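Local coordinates for protein ATP-dependent DNA helicase PIF1 (Candida albicans, PDB 7OTJ) that probably couples ATP hydrolysis to 5'-3' unwinding of DNA, including G-quadruplexes, to maintain nuclear and mitochondrial genome stability, at residues K250-I254 against N288-A293. Numbering follows the deposited sequence.
Sequences KLNTI and NLKVGA
The ammonium group of Lys290 holds two backbone carbonyls where helix 240-253 ends. Its NZ donates to Leu251 O at 2.7 Å, with a C=O...N angle of 137° and the donor tilted 28° from the carbonyl plane. It also donates to Ile254 O, at a separation too short to be taken at face value, so the geometry of this second bond is doubtful. Ile254 is the first residue to leave helical backbone angles, so one lysine bridges the last turn and the chain leaving it. Carbonyls at a helix C-terminus carry partial negative charge, which probably suits a cationic donor.

Beyond CG the lysine chain is fully extended, which carries NZ up to the helix end while its methylenes lie against Leu251 and Ile254. Leu251 CD1 lies 3.8 Å from Lys290 CG. Ile254 slides past the lysine in the opposite direction, its CB 3.7 Å from Lys290 CD. Leu251 spreads its two methyls: CD1 also meets Ala293 CB at 3.8 Å, while CD2 reaches Asn288 CB at 3.7 Å. The CG2 methyl of Ile254 rests near Val291 O. Trp448 and Leu446 add further cover to Leu251.

Residues Lys290 to Ala293 form a type II beta turn, with Gly292 third. The arrangement is a helix C-terminus whose carbonyls accept hydrogen bonds from a lysine of a beta turn, joining helix 240-253 to the antiparallel sheet that includes part of the 2B domain.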
ATOM      1  N   LYS A 250      17.225 -12.035 -10.297  1.00 71.52           N
ATOM      2  CA  LYS A 250      17.811 -12.217  -8.973  1.00 73.68           C
ATOM      3  C   LYS A 250      17.707 -13.667  -8.521  1.00 82.46           C
ATOM      4  O   LYS A 250      18.670 -14.231  -7.987  1.00 79.67           O
ATOM      5  CB  LYS A 250      17.125 -11.296  -7.963  1.00 69.78           C
ATOM      6  CG  LYS A 250      17.623  -9.862  -7.977  1.00 71.12           C
ATOM      7  CD  LYS A 250      18.988  -9.755  -7.315  1.00 82.59           C
ATOM      8  CE  LYS A 250      19.544  -8.346  -7.402  1.00 78.65           C
ATOM      9  NZ  LYS A 250      19.882  -7.978  -8.805  1.00 87.60           N
ATOM     10  N   LEU A 251      16.548 -14.293  -8.740  1.00 80.75           N
ATOM     11  CA  LEU A 251      16.397 -15.703  -8.392  1.00 81.20           C
ATOM     12  C   LEU A 251      17.304 -16.586  -9.244  1.00 89.05           C
ATOM     13  O   LEU A 251      17.886 -17.554  -8.741  1.00 90.64           O
ATOM     14  CB  LEU A 251      14.936 -16.133  -8.533  1.00 74.64           C
ATOM     15  CG  LEU A 251      14.619 -17.548  -8.026  1.00 82.45           C
ATOM     16  CD1 LEU A 251      14.627 -17.598  -6.505  1.00 73.64           C
ATOM     17  CD2 LEU A 251      13.303 -18.076  -8.575  1.00 76.11           C
ATOM     18  N   ASN A 252      17.444 -16.266 -10.535  1.00 92.70           N
ATOM     19  CA  ASN A 252      18.183 -17.131 -11.451  1.00 89.31           C
ATOM     20  C   ASN A 252      19.689 -17.083 -11.227  1.00 95.11           C
ATOM     21  O   ASN A 252      20.401 -17.961 -11.728  1.00104.94           O
ATOM     22  CB  ASN A 252      17.874 -16.754 -12.902  1.00 91.35           C
ATOM     23  CG  ASN A 252      16.561 -17.335 -13.392  1.00 93.54           C
ATOM     24  OD1 ASN A 252      16.126 -18.392 -12.936  1.00 99.21           O
ATOM     25  ND2 ASN A 252      15.926 -16.648 -14.335  1.00 98.09           N
ATOM     26  N   THR A 253      20.194 -16.088 -10.494  1.00 93.22           N
ATOM     27  CA  THR A 253      21.623 -16.051 -10.202  1.00 97.73           C
ATOM     28  C   THR A 253      21.968 -16.977  -9.039  1.00101.70           C
ATOM     29  O   THR A 253      23.014 -17.639  -9.057  1.00114.11           O
ATOM     30  CB  THR A 253      22.072 -14.614  -9.912  1.00 91.03           C
ATOM     31  OG1 THR A 253      21.266 -14.047  -8.872  1.00 97.75           O
ATOM     32  CG2 THR A 253      21.952 -13.754 -11.164  1.00 82.65           C
ATOM     33  N   ILE A 254      21.101 -17.029  -8.025  1.00 85.17           N
ATOM     34  CA  ILE A 254      21.251 -17.990  -6.937  1.00 92.06           C
ATOM     35  C   ILE A 254      21.278 -19.407  -7.494  1.00103.70           C
ATOM     36  O   ILE A 254      20.443 -19.782  -8.327  1.00101.32           O
ATOM     37  CB  ILE A 254      20.114 -17.815  -5.918  1.00 94.53           C
ATOM     38  CG1 ILE A 254      20.025 -16.365  -5.447  1.00 94.27           C
ATOM     39  CG2 ILE A 254      20.305 -18.737  -4.726  1.00 91.58           C
ATOM     40  CD1 ILE A 254      18.975 -16.151  -4.380  1.00 81.81           C
ATOM     41  N   ASN A 288       8.104 -19.579  -6.957  1.00 63.05           N
ATOM     42  CA  ASN A 288       9.445 -20.127  -7.149  1.00 60.97           C
ATOM     43  C   ASN A 288      10.368 -19.603  -6.057  1.00 62.05           C
ATOM     44  O   ASN A 288      10.504 -18.387  -5.888  1.00 70.26           O
ATOM     45  CB  ASN A 288       9.992 -19.763  -8.529  1.00 60.71           C
ATOM     46  CG  ASN A 288       9.152 -20.327  -9.658  1.00 59.85           C
ATOM     47  OD1 ASN A 288       9.186 -21.529  -9.932  1.00 69.07           O
ATOM     48  ND2 ASN A 288       8.409 -19.460 -10.334  1.00 58.53           N
ATOM     49  N   LEU A 289      11.013 -20.515  -5.332  1.00 63.54           N
ATOM     50  CA  LEU A 289      11.854 -20.145  -4.201  1.00 67.54           C
ATOM     51  C   LEU A 289      13.168 -20.910  -4.247  1.00 73.00           C
ATOM     52  O   LEU A 289      13.174 -22.123  -4.472  1.00 80.09           O
ATOM     53  CB  LEU A 289      11.139 -20.419  -2.871  1.00 68.11           C
ATOM     54  CG  LEU A 289       9.869 -19.620  -2.561  1.00 63.68           C
ATOM     55  CD1 LEU A 289       9.307 -20.029  -1.210  1.00 64.64           C
ATOM     56  CD2 LEU A 289      10.148 -18.129  -2.596  1.00 63.16           C
ATOM     57  N   LYS A 290      14.275 -20.199  -4.049  1.00 77.00           N
ATOM     58  CA  LYS A 290      15.565 -20.817  -3.771  1.00 74.28           C
ATOM     59  C   LYS A 290      15.960 -20.519  -2.330  1.00 75.59           C
ATOM     60  O   LYS A 290      15.231 -19.865  -1.581  1.00 77.21           O
ATOM     61  CB  LYS A 290      16.642 -20.312  -4.736  1.00 73.93           C
ATOM     62  CG  LYS A 290      16.532 -20.855  -6.141  1.00 77.48           C
ATOM     63  CD  LYS A 290      17.570 -20.245  -7.060  1.00 82.27           C
ATOM     64  CE  LYS A 290      17.433 -20.782  -8.476  1.00 76.26           C
ATOM     65  NZ  LYS A 290      18.382 -20.135  -9.418  1.00 88.26           N
ATOM     66  N   VAL A 291      17.140 -20.983  -1.947  1.00 82.13           N
ATOM     67  CA  VAL A 291      17.674 -20.658  -0.631  1.00 78.84           C
ATOM     68  C   VAL A 291      18.266 -19.257  -0.676  1.00 82.82           C
ATOM     69  O   VAL A 291      19.083 -18.941  -1.549  1.00 78.31           O
ATOM     70  CB  VAL A 291      18.708 -21.701  -0.190  1.00 83.22           C
ATOM     71  CG1 VAL A 291      19.213 -21.372   1.202  1.00 83.60           C
ATOM     72  CG2 VAL A 291      18.088 -23.094  -0.232  1.00 76.39           C
ATOM     73  N   GLY A 292      17.834 -18.405   0.253  1.00 82.44           N
ATOM     74  CA  GLY A 292      18.286 -17.031   0.305  1.00 74.01           C
ATOM     75  C   GLY A 292      17.474 -16.053  -0.515  1.00 85.99           C
ATOM     76  O   GLY A 292      17.789 -14.856  -0.507  1.00 82.65           O
ATOM     77  N   ALA A 293      16.446 -16.520  -1.222  1.00 83.68           N
ATOM     78  CA  ALA A 293      15.628 -15.637  -2.042  1.00 84.40           C
ATOM     79  C   ALA A 293      14.878 -14.638  -1.170  1.00 75.96           C
ATOM     80  O   ALA A 293      14.298 -15.002  -0.143  1.00 77.82           O
ATOM     81  CB  ALA A 293      14.645 -16.455  -2.877  1.00 80.31           C
TER